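Local coordinates for conserved hypothetical secreted protein (Helicobacter pylori, PDB 4RNZ), which is a cell shape-determining metallopeptidase of the M23B type that binds zinc and probably cleaves peptide bonds in the peptidoglycan wall, at residues A[345-349]-A[350-354]; A[95-98]-A[99-103]; A[304-308]-A[309-313]; A[60-63]-A[64-68]. One frame throughout, in Å; residues are numbered along the deposited sequence.

Contact 1 of 4, residues A[345-349]-A[350-354]. With NI (nickel (II) ion), chain C.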
loop_
_atom_site.group_PDB
_atom_site.type_symbol
_atom_site.label_atom_id
_atom_site.label_comp_id
_atom_site.label_asym_id
_atom_site.label_seq_id
_atom_site.Cartn_x
_atom_site.Cartn_y
_atom_site.Cartn_z
ATOM N N GLU A 345 -18.682 11.749 -21.244
ATOM C CA GLU A 345 -18.185 12.542 -22.353
ATOM C C GLU A 345 -16.998 11.885 -23.032
ATOM O O GLU A 345 -16.905 11.914 -24.251
ATOM C CB GLU A 345 -17.824 13.967 -21.907
ATOM C CG GLU A 345 -19.048 14.802 -21.543
ATOM C CD GLU A 345 -18.707 16.180 -21.002
ATOM O OE1 GLU A 345 -17.561 16.639 -21.203
ATOM O OE2 GLU A 345 -19.594 16.801 -20.376
ATOM N N LEU A 346 -16.095 11.295 -22.246
ATOM C CA LEU A 346 -14.922 10.607 -22.808
ATOM C C LEU A 346 -15.313 9.349 -23.554
ATOM O O LEU A 346 -14.718 9.031 -24.594
ATOM C CB LEU A 346 -13.899 10.264 -21.714
ATOM C CG LEU A 346 -13.163 11.460 -21.107
ATOM C CD1 LEU A 346 -12.418 11.035 -19.834
ATOM C CD2 LEU A 346 -12.215 12.072 -22.138
ATOM N N LEU A 347 -16.294 8.617 -23.020
ATOM C CA LEU A 347 -16.808 7.429 -23.700
ATOM C C LEU A 347 -17.491 7.834 -25.003
ATOM O O LEU A 347 -17.382 7.117 -25.990
ATOM C CB LEU A 347 -17.783 6.640 -22.834
ATOM C CG LEU A 347 -17.175 5.847 -21.670
ATOM C CD1 LEU A 347 -18.252 5.556 -20.644
ATOM C CD2 LEU A 347 -16.499 4.558 -22.123
ATOM N N LYS A 348 -18.150 8.985 -25.033
ATOM C CA LYS A 348 -18.801 9.420 -26.277
ATOM C C LYS A 348 -17.773 9.760 -27.335
ATOM O O LYS A 348 -18.053 9.645 -28.515
ATOM C CB LYS A 348 -19.693 10.655 -26.090
ATOM C CG LYS A 348 -20.811 10.587 -25.055
ATOM C CD LYS A 348 -21.365 9.188 -24.758
ATOM C CE LYS A 348 -21.976 8.484 -25.966
ATOM N NZ LYS A 348 -22.829 9.381 -26.795
ATOM N N THR A 349 -16.600 10.215 -26.915
ATOM C CA THR A 349 -15.623 10.753 -27.856
ATOM C C THR A 349 -14.467 9.807 -28.163
ATOM O O THR A 349 -13.520 10.204 -28.823
ATOM C CB THR A 349 -15.062 12.081 -27.351
ATOM O OG1 THR A 349 -14.580 11.917 -26.002
ATOM C CG2 THR A 349 -16.146 13.135 -27.376
ATOM N N HIS A 350 -14.542 8.565 -27.685
ATOM C CA HIS A 350 -13.572 7.542 -28.042
ATOM C C HIS A 350 -14.297 6.258 -28.385
ATOM O O HIS A 350 -14.768 5.550 -27.495
ATOM C CB HIS A 350 -12.586 7.321 -26.905
ATOM C CG HIS A 350 -11.853 8.560 -26.528
ATOM N ND1 HIS A 350 -12.422 9.566 -25.783
ATOM C CD2 HIS A 350 -10.617 8.983 -26.848
ATOM C CE1 HIS A 350 -11.563 10.553 -25.646
ATOM N NE2 HIS A 350 -10.460 10.223 -26.286
ATOM N N SER A 351 -14.355 5.966 -29.683
ATOM C CA SER A 351 -15.155 4.876 -30.222
ATOM C C SER A 351 -14.534 3.498 -30.095
ATOM O O SER A 351 -13.444 3.239 -30.571
ATOM C CB SER A 351 -15.443 5.106 -31.716
ATOM O OG SER A 351 -15.957 3.911 -32.305
ATOM N N PHE A 352 -15.284 2.586 -29.510
ATOM C CA PHE A 352 -14.874 1.192 -29.479
ATOM C C PHE A 352 -15.068 0.448 -30.817
ATOM O O PHE A 352 -14.761 -0.739 -30.914
ATOM C CB PHE A 352 -15.600 0.473 -28.344
ATOM C CG PHE A 352 -15.224 0.973 -26.970
ATOM C CD1 PHE A 352 -13.892 1.005 -26.566
ATOM C CD2 PHE A 352 -16.199 1.401 -26.083
ATOM C CE1 PHE A 352 -13.539 1.455 -25.299
ATOM C CE2 PHE A 352 -15.858 1.837 -24.809
ATOM C CZ PHE A 352 -14.524 1.870 -24.420
ATOM N N GLU A 353 -15.576 1.133 -31.842
ATOM C CA GLU A 353 -15.571 0.581 -33.204
ATOM C C GLU A 353 -14.166 0.635 -33.761
ATOM O O GLU A 353 -13.698 -0.331 -34.362
ATOM C CB GLU A 353 -16.512 1.345 -34.124
ATOM C CG GLU A 353 -17.951 1.335 -33.641
ATOM C CD GLU A 353 -18.951 1.655 -34.739
ATOM O OE1 GLU A 353 -20.085 2.047 -34.384
ATOM O OE2 GLU A 353 -18.613 1.510 -35.943
ATOM N N LYS A 354 -13.491 1.760 -33.516
ATOM C CA LYS A 354 -12.098 1.948 -33.931
ATOM C C LYS A 354 -11.101 1.086 -33.142
ATOM O O LYS A 354 -10.152 0.553 -33.714
ATOM C CB LYS A 354 -11.686 3.417 -33.778
ATOM C CG LYS A 354 -12.442 4.406 -34.652
ATOM C CD LYS A 354 -11.918 5.823 -34.430
ATOM C CE LYS A 354 -12.873 6.879 -34.965
ATOM N NZ LYS A 354 -13.077 6.732 -36.433
HETATM NI NI NI C . -8.865 11.699 -26.412
#
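His-350 folds back on the last turn of helix 326-348, which ends at Lys-348. Its ring is gripped at both nitrogens. ND1 donates to Leu-346 O at 2.6 Å with an N-H...O angle of 161°. The bond is made on a lone pair in the carbonyl plane, and it also lies close to the plane of the imidazole. NE2 binds a nickel ion at 2.2 Å. Leu-346 O is thus a second-shell partner that holds the rotation of the ring. It would be expected to make the imidazole a somewhat stronger donor to the metal. The ring reaches the carbonyl because CG stands beside the backbone N (chi1 -58°). Thr-349 O lies over one ring face, 3.3 Å from His-350 CG. Leu-346 runs alongside the imidazole, its CD2 3.9 Å from His-350 CE1. Leu-347 CD2 meets the Phe-352 ring obliquely, 3.9 Å from Phe-352 CE2. Between the two aromatic residues Ser-351 forms an ST turn, with OG accepting from Glu-353 N at 2.8 Å. His-366 and His-368 of the C-terminal histidine run, probably a purification tag, complete the protein ligands of the nickel. The segment links helix 326-348 to strand 357-361, where Tyr-358 meets the imidazole edge-to-face. His-350 and Phe-352 both pack on Leu-94 of strand 87-96.

Contact 2 of 4, residues A[95-98]-A[99-103]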
loop_
_atom_site.group_PDB
_atom_site.type_symbol
_atom_site.label_atom_id
_atom_site.label_comp_id
_atom_site.label_asym_id
_atom_site.label_seq_id
_atom_site.Cartn_x
_atom_site.Cartn_y
_atom_site.Cartn_z
ATOM N N LEU A 95 -12.025 0.778 -21.782
ATOM C CA LEU A 95 -11.866 -0.560 -22.313
ATOM C C LEU A 95 -13.217 -1.182 -22.653
ATOM O O LEU A 95 -14.180 -1.046 -21.882
ATOM C CB LEU A 95 -11.143 -1.368 -21.252
ATOM C CG LEU A 95 -10.537 -2.709 -21.578
ATOM C CD1 LEU A 95 -9.326 -2.877 -20.670
ATOM C CD2 LEU A 95 -11.568 -3.819 -21.366
ATOM N N SER A 96 -13.285 -1.844 -23.810
ATOM C CA SER A 96 -14.426 -2.709 -24.150
ATOM C C SER A 96 -13.946 -4.140 -24.019
ATOM O O SER A 96 -13.002 -4.529 -24.683
ATOM C CB SER A 96 -14.936 -2.439 -25.577
ATOM O OG SER A 96 -15.980 -3.341 -25.901
ATOM N N LEU A 97 -14.564 -4.925 -23.145
ATOM C CA LEU A 97 -14.078 -6.278 -22.887
ATOM C C LEU A 97 -14.041 -7.201 -24.144
ATOM O O LEU A 97 -15.023 -7.344 -24.861
ATOM C CB LEU A 97 -14.929 -6.907 -21.788
ATOM C CG LEU A 97 -14.401 -8.185 -21.158
ATOM C CD1 LEU A 97 -13.127 -7.912 -20.373
ATOM C CD2 LEU A 97 -15.452 -8.784 -20.240
ATOM N N GLN A 98 -12.886 -7.802 -24.390
ATOM C CA GLN A 98 -12.664 -8.704 -25.516
ATOM C C GLN A 98 -12.418 -10.118 -25.014
ATOM O O GLN A 98 -12.953 -11.064 -25.574
ATOM C CB GLN A 98 -11.493 -8.211 -26.362
ATOM C CG GLN A 98 -11.720 -6.862 -27.006
ATOM C CD GLN A 98 -13.059 -6.804 -27.724
ATOM O OE1 GLN A 98 -13.346 -7.642 -28.584
ATOM N NE2 GLN A 98 -13.893 -5.841 -27.358
ATOM N N THR A 99 -11.570 -10.266 -23.996
ATOM C CA THR A 99 -11.258 -11.569 -23.418
ATOM C C THR A 99 -11.680 -11.789 -21.957
ATOM O O THR A 99 -12.768 -12.298 -21.707
ATOM C CB THR A 99 -9.754 -11.816 -23.567
ATOM O OG1 THR A 99 -9.031 -10.842 -22.808
ATOM C CG2 THR A 99 -9.336 -11.708 -25.031
ATOM N N SER A 100 -10.854 -11.348 -20.996
ATOM C CA SER A 100 -11.254 -11.313 -19.575
ATOM C C SER A 100 -10.849 -9.924 -19.120
ATOM O O SER A 100 -9.987 -9.321 -19.741
ATOM C CB SER A 100 -10.602 -12.421 -18.736
ATOM O OG SER A 100 -9.191 -12.201 -18.551
ATOM N N PRO A 101 -11.430 -9.421 -18.006
ATOM C CA PRO A 101 -10.985 -8.124 -17.484
ATOM C C PRO A 101 -9.481 -8.095 -17.271
ATOM O O PRO A 101 -8.830 -7.131 -17.667
ATOM C CB PRO A 101 -11.707 -8.026 -16.137
ATOM C CG PRO A 101 -12.991 -8.739 -16.403
ATOM C CD PRO A 101 -12.618 -9.906 -17.285
ATOM N N TYR A 102 -8.932 -9.157 -16.689
ATOM C CA TYR A 102 -7.506 -9.165 -16.346
ATOM C C TYR A 102 -6.608 -9.107 -17.578
ATOM O O TYR A 102 -5.659 -8.332 -17.649
ATOM C CB TYR A 102 -7.143 -10.382 -15.488
ATOM C CG TYR A 102 -5.866 -10.188 -14.719
ATOM C CD1 TYR A 102 -4.644 -10.409 -15.312
ATOM C CD2 TYR A 102 -5.885 -9.750 -13.396
ATOM C CE1 TYR A 102 -3.463 -10.218 -14.624
ATOM C CE2 TYR A 102 -4.711 -9.553 -12.700
ATOM C CZ TYR A 102 -3.498 -9.789 -13.320
ATOM O OH TYR A 102 -2.309 -9.612 -12.659
ATOM N N GLN A 103 -6.892 -9.949 -18.548
ATOM C CA GLN A 103 -6.061 -10.007 -19.744
ATOM C C GLN A 103 -6.127 -8.693 -20.541
ATOM O O GLN A 103 -5.110 -8.176 -21.012
ATOM C CB GLN A 103 -6.487 -11.195 -20.612
ATOM C CG GLN A 103 -5.769 -11.229 -21.939
ATOM C CD GLN A 103 -6.008 -12.490 -22.745
ATOM O OE1 GLN A 103 -6.763 -13.385 -22.363
ATOM N NE2 GLN A 103 -5.346 -12.562 -23.878
#
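Leu-97 lays its CD1 methyl over the peptide bond that joins Ser-100 to Pro-101. CD1 is 3.3 Å from Ser-100 C and equally near Pro-101 N. The same methyl touches the proline ring, 3.7 Å from Pro-101 CD. It gets there because CG stands anti to the backbone N (chi1 -167°). The chain turns here from strand 87-96 into helix 101-109. Ser-100 is the N-cap of that helix. Its OG accepts from Gln-103 N at 3.2 Å, with a nearly straight N-H...O angle of 168°. Pro-101 opens the first turn. Before the bend, Gln-98 curls back to the end of strand 87-96, its chain bent at chi2. Its NE2 donates to Ser-96 O at 3.1 Å. The donor sits above that carbonyl plane, not on a lone pair. Gln-98 CB also passes 4.3 Å from Thr-99 CG2. Asp-104 ties the bend to the helix: one carboxylate oxygen takes Gln-98 N, and the other is hydrogen-bonded to Thr-99 OG1. The side-chain packing of Leu-97 across the bend is apolar, while Gln-98 N and Thr-99 OG1 turn to Asp-104. The carboxylate sits in the first turn of the helix, where its charge would suit the helix dipole.

Contact 3 of 4, residues A[304-308]-A[309-313]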
loop_
_atom_site.group_PDB
_atom_site.type_symbol
_atom_site.label_atom_id
_atom_site.label_comp_id
_atom_site.label_asym_id
_atom_site.label_seq_id
_atom_site.Cartn_x
_atom_site.Cartn_y
_atom_site.Cartn_z
ATOM N N VAL A 304 -0.787 -2.261 8.835
ATOM C CA VAL A 304 -1.610 -2.612 7.712
ATOM C C VAL A 304 -1.131 -1.838 6.489
ATOM O O VAL A 304 -0.896 -0.637 6.575
ATOM C CB VAL A 304 -3.100 -2.355 7.968
ATOM C CG1 VAL A 304 -3.929 -2.729 6.734
ATOM C CG2 VAL A 304 -3.571 -3.169 9.182
ATOM N N TYR A 305 -0.988 -2.572 5.383
ATOM C CA TYR A 305 -0.543 -2.047 4.079
ATOM C C TYR A 305 -1.591 -2.363 3.022
ATOM O O TYR A 305 -1.918 -3.530 2.829
ATOM C CB TYR A 305 0.758 -2.718 3.667
ATOM C CG TYR A 305 1.869 -2.345 4.591
ATOM C CD1 TYR A 305 2.056 -3.026 5.786
ATOM C CD2 TYR A 305 2.716 -1.273 4.298
ATOM C CE1 TYR A 305 3.040 -2.632 6.678
ATOM C CE2 TYR A 305 3.720 -0.897 5.180
ATOM C CZ TYR A 305 3.852 -1.581 6.371
ATOM O OH TYR A 305 4.827 -1.227 7.258
ATOM N N LYS A 306 -2.129 -1.336 2.371
ATOM C CA LYS A 306 -3.055 -1.513 1.257
ATOM C C LYS A 306 -2.315 -1.193 -0.039
ATOM O O LYS A 306 -1.894 -0.065 -0.221
ATOM C CB LYS A 306 -4.253 -0.578 1.380
ATOM C CG LYS A 306 -5.247 -0.711 0.227
ATOM C CD LYS A 306 -6.461 0.200 0.377
ATOM C CE LYS A 306 -7.330 0.201 -0.885
ATOM N NZ LYS A 306 -8.651 0.887 -0.708
ATOM N N ASN A 307 -2.184 -2.170 -0.928
ATOM C CA ASN A 307 -1.520 -1.958 -2.226
ATOM C C ASN A 307 -0.091 -1.439 -2.025
ATOM O O ASN A 307 0.377 -0.546 -2.735
ATOM C CB ASN A 307 -2.347 -1.024 -3.114
ATOM C CG ASN A 307 -3.568 -1.717 -3.687
ATOM O OD1 ASN A 307 -3.499 -2.879 -4.010
ATOM N ND2 ASN A 307 -4.673 -1.002 -3.817
ATOM N N SER A 308 0.551 -1.992 -0.999
ATOM C CA SER A 308 1.936 -1.720 -0.625
ATOM C C SER A 308 2.127 -0.480 0.251
ATOM O O SER A 308 3.208 -0.282 0.803
ATOM C CB SER A 308 2.843 -1.679 -1.880
ATOM O OG SER A 308 2.852 -0.347 -2.406
ATOM N N ARG A 309 1.096 0.344 0.414
ATOM C CA ARG A 309 1.209 1.578 1.159
ATOM C C ARG A 309 0.641 1.437 2.580
ATOM O O ARG A 309 -0.442 0.922 2.760
ATOM C CB ARG A 309 0.475 2.684 0.432
ATOM C CG ARG A 309 1.110 3.017 -0.924
ATOM C CD ARG A 309 0.314 4.080 -1.651
ATOM N NE ARG A 309 -0.938 3.549 -2.173
ATOM C CZ ARG A 309 -1.129 3.075 -3.411
ATOM N NH1 ARG A 309 -0.153 3.045 -4.322
ATOM N NH2 ARG A 309 -2.333 2.631 -3.752
ATOM N N PRO A 310 1.389 1.889 3.591
ATOM C CA PRO A 310 0.877 1.826 4.961
ATOM C C PRO A 310 -0.384 2.658 5.095
ATOM O O PRO A 310 -0.490 3.736 4.509
ATOM C CB PRO A 310 2.020 2.428 5.815
ATOM C CG PRO A 310 3.012 3.020 4.872
ATOM C CD PRO A 310 2.704 2.546 3.486
ATOM N N ILE A 311 -1.336 2.144 5.863
ATOM C CA ILE A 311 -2.614 2.776 6.072
ATOM C C ILE A 311 -2.970 2.598 7.558
ATOM O O ILE A 311 -2.557 1.612 8.193
ATOM C CB ILE A 311 -3.666 2.176 5.095
ATOM C CG1 ILE A 311 -4.970 2.984 5.126
ATOM C CG2 ILE A 311 -3.924 0.706 5.402
ATOM C CD1 ILE A 311 -5.938 2.700 3.979
ATOM N N ASN A 312 -3.657 3.583 8.124
ATOM C CA ASN A 312 -4.034 3.536 9.533
ATOM C C ASN A 312 -4.945 2.330 9.817
ATOM O O ASN A 312 -6.063 2.253 9.288
ATOM C CB ASN A 312 -4.735 4.832 9.967
ATOM C CG ASN A 312 -5.061 4.839 11.448
ATOM O OD1 ASN A 312 -4.699 3.930 12.199
ATOM N ND2 ASN A 312 -5.758 5.858 11.876
ATOM N N PRO A 313 -4.467 1.374 10.639
ATOM C CA PRO A 313 -5.253 0.155 10.877
ATOM C C PRO A 313 -6.603 0.477 11.529
ATOM O O PRO A 313 -7.601 -0.186 11.244
ATOM C CB PRO A 313 -4.368 -0.655 11.818
ATOM C CG PRO A 313 -2.990 -0.179 11.521
ATOM C CD PRO A 313 -3.162 1.305 11.307
HETATM O O HOH W 1 -0.366 0.477 9.506
HETATM O O HOH W 2 -3.277 2.489 -0.343
HETATM O O HOH W 3 -4.897 1.638 -3.008
#
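Tyr-305 and Pro-310 lie on the same face of a two-stranded hairpin, the two side chains crossing obliquely. Tyr-305 CE2 is 3.8 Å from Pro-310 CB, and the neighbouring CD2 reaches the proline nitrogen. The pair is antiparallel and non-hydrogen-bonded. Val-304, Lys-306, Arg-309 and Ile-311 occupy the other face. There the two methyls of Val-304 have separate partners. CG1 meets Ile-311 CG2 at 3.7 Å. The Val-304 and Pro-313 side chains slide past each other in opposite directions, and Val-304 CG2 touches Pro-313 CB. The backbone bond from Ile-311 N to Val-304 O, 2.9 Å long, runs beside this packing. The strands are 299-306 and 309-311, joined by a type I' turn from Lys-306 to Arg-309, and Asn-307 and Ser-308 take its two central positions. This is a two-residue beta hairpin within the M23 peptidase range. Strand 299-306 also carries the zinc ligand His-301, whose side chain is about 5 Å from that of Tyr-305 at the nearest atoms. Lys-306 and Arg-309 close the turn with bonds both ways, Lys-306 N to Arg-309 O measuring 2.8 Å. The arginine chain bends at chi3 (-73°), which turns its guanidinium back over the turn. Asn-307 O then sits over the centre of one face, 3.9 Å above the plane. A water in the guanidinium plane, 2.8 Å from Arg-309 NH2, also accepts from Asn-307 ND2. A second water bridges Arg-309 NE and Lys-306 O. Arg-309 NH1 bonds to Pro-154 O, and Lys-306 NZ to Gly-176 O.

Contact 4 of 4, residues A[60-63]-A[64-68]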
loop_
_atom_site.group_PDB
_atom_site.type_symbol
_atom_site.label_atom_id
_atom_site.label_comp_id
_atom_site.label_asym_id
_atom_site.label_seq_id
_atom_site.Cartn_x
_atom_site.Cartn_y
_atom_site.Cartn_z
ATOM N N ILE A 60 17.026 4.857 0.050
ATOM C CA ILE A 60 16.340 3.575 0.173
ATOM C C ILE A 60 14.907 3.825 0.656
ATOM O O ILE A 60 14.688 4.259 1.788
ATOM C CB ILE A 60 17.056 2.647 1.167
ATOM C CG1 ILE A 60 18.518 2.400 0.736
ATOM C CG2 ILE A 60 16.323 1.317 1.284
ATOM C CD1 ILE A 60 19.389 1.834 1.865
ATOM N N PRO A 61 13.916 3.586 -0.212
ATOM C CA PRO A 61 12.556 3.938 0.171
ATOM C C PRO A 61 12.036 3.002 1.247
ATOM O O PRO A 61 12.306 1.814 1.180
ATOM C CB PRO A 61 11.754 3.713 -1.115
ATOM C CG PRO A 61 12.751 3.596 -2.208
ATOM C CD PRO A 61 13.990 3.064 -1.582
ATOM N N ILE A 62 11.328 3.547 2.229
ATOM C CA ILE A 62 10.620 2.738 3.215
ATOM C C ILE A 62 9.097 2.855 3.092
ATOM O O ILE A 62 8.392 2.096 3.723
ATOM C CB ILE A 62 11.071 2.987 4.667
ATOM C CG1 ILE A 62 11.031 4.452 5.046
ATOM C CG2 ILE A 62 12.490 2.466 4.899
ATOM C CD1 ILE A 62 11.503 4.670 6.468
ATOM N N SER A 63 8.603 3.823 2.322
ATOM C CA SER A 63 7.181 3.913 1.994
ATOM C C SER A 63 7.103 4.637 0.661
ATOM O O SER A 63 8.132 4.857 0.015
ATOM C CB SER A 63 6.410 4.684 3.071
ATOM O OG SER A 63 6.719 6.077 3.063
ATOM N N GLN A 64 5.904 5.022 0.250
ATOM C CA GLN A 64 5.745 5.772 -0.993
ATOM C C GLN A 64 6.211 7.221 -0.855
ATOM O O GLN A 64 6.449 7.898 -1.855
ATOM C CB GLN A 64 4.295 5.743 -1.483
ATOM C CG GLN A 64 3.343 6.588 -0.650
ATOM C CD GLN A 64 2.743 5.834 0.527
ATOM O OE1 GLN A 64 3.362 4.926 1.101
ATOM N NE2 GLN A 64 1.535 6.214 0.899
ATOM N N ASP A 65 6.335 7.724 0.366
ATOM C CA ASP A 65 6.833 9.084 0.500
ATOM C C ASP A 65 7.918 9.312 1.532
ATOM O O ASP A 65 8.255 10.459 1.797
ATOM C CB ASP A 65 5.685 10.056 0.688
ATOM C CG ASP A 65 4.863 9.733 1.871
ATOM O OD1 ASP A 65 5.456 9.375 2.899
ATOM O OD2 ASP A 65 3.624 9.827 1.757
ATOM N N LEU A 66 8.499 8.240 2.063
ATOM C CA LEU A 66 9.613 8.353 3.004
ATOM C C LEU A 66 10.747 7.411 2.617
ATOM O O LEU A 66 10.522 6.258 2.187
ATOM C CB LEU A 66 9.152 8.013 4.424
ATOM C CG LEU A 66 10.102 8.407 5.548
ATOM C CD1 LEU A 66 10.120 9.917 5.745
ATOM C CD2 LEU A 66 9.684 7.709 6.844
ATOM N N GLN A 67 11.975 7.897 2.784
ATOM C CA GLN A 67 13.156 7.111 2.445
ATOM C C GLN A 67 14.278 7.298 3.447
ATOM O O GLN A 67 14.389 8.313 4.106
ATOM C CB GLN A 67 13.686 7.451 1.031
ATOM C CG GLN A 67 14.238 8.857 0.839
ATOM C CD GLN A 67 14.431 9.244 -0.637
ATOM O OE1 GLN A 67 14.790 8.424 -1.477
ATOM N NE2 GLN A 67 14.198 10.507 -0.943
ATOM N N ILE A 68 15.127 6.288 3.537
ATOM C CA ILE A 68 16.336 6.393 4.320
ATOM C C ILE A 68 17.379 7.065 3.446
ATOM O O ILE A 68 17.618 6.619 2.328
ATOM C CB ILE A 68 16.863 5.000 4.679
ATOM C CG1 ILE A 68 15.951 4.365 5.724
ATOM C CG2 ILE A 68 18.310 5.054 5.181
ATOM C CD1 ILE A 68 16.238 2.889 5.924
#
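The antiparallel strands around Ile-60 and Ile-68 are hydrogen-bonded both ways, with Ile-68 N to Ile-60 O at 2.7 Å. Nearer the turn, Leu-66 O accepts from both Ile-62 N (2.8 Å) and Ser-63 N (3.1 Å), the pattern of a classic beta bulge. Ser-63 closes the turn with its hydroxyl. OG stands between the backbone N and the carbonyl carbon (chi1 71°) and accepts from Asp-65 N at 3.2 Å. A weak bond from Leu-66 N reaches it too. Tyr-220 OH is a further hydrogen-bond partner of this oxygen. Ile-62 and Leu-66 lie side by side and point the same way, and Ile-62 CD1 is 3.6 Å from Leu-66 CD2. The other branch of Ile-62, CG2, meets Ile-68 CD1 at 3.9 Å, and these two side chains are nearly perpendicular. Gln-64 bends at chi2 and brings OE1 to 3.6 Å from Ser-63 CB. That buried oxygen has no polar partner in the model. Asp-65 makes a salt bridge with Arg-208. The hairpin of strands 55-61 and 66-73 lies inside the five-stranded N-terminal sheet. Strand 44-49 flanks it through Tyr-45, and strand 76-83 flanks it through Phe-81.

Along the chain the order is contact 4, contact 2, contact 3, contact 1. Contacts 1 and 2 have centres 16 Å apart and meet where Phe-352 packs on the backbone of Leu-95 and Ser-96. Contact 2 starts on strand 87-96, and contact 1 leads toward strand 357-361, its neighbour in the same sheet, so the C-terminal part returns to the second domain. Contacts 3 and 4 are hairpins of different sheets, one in the M23 peptidase and one in the N-terminal domain. Their centres are 14 Å apart, and Gln-64 touches Arg-309 and Pro-310. This pairing lies near the zinc site, where the N-terminal Glu-34 joins the peptidase ligands. That is consistent with an N-terminal domain covering the catalytic site.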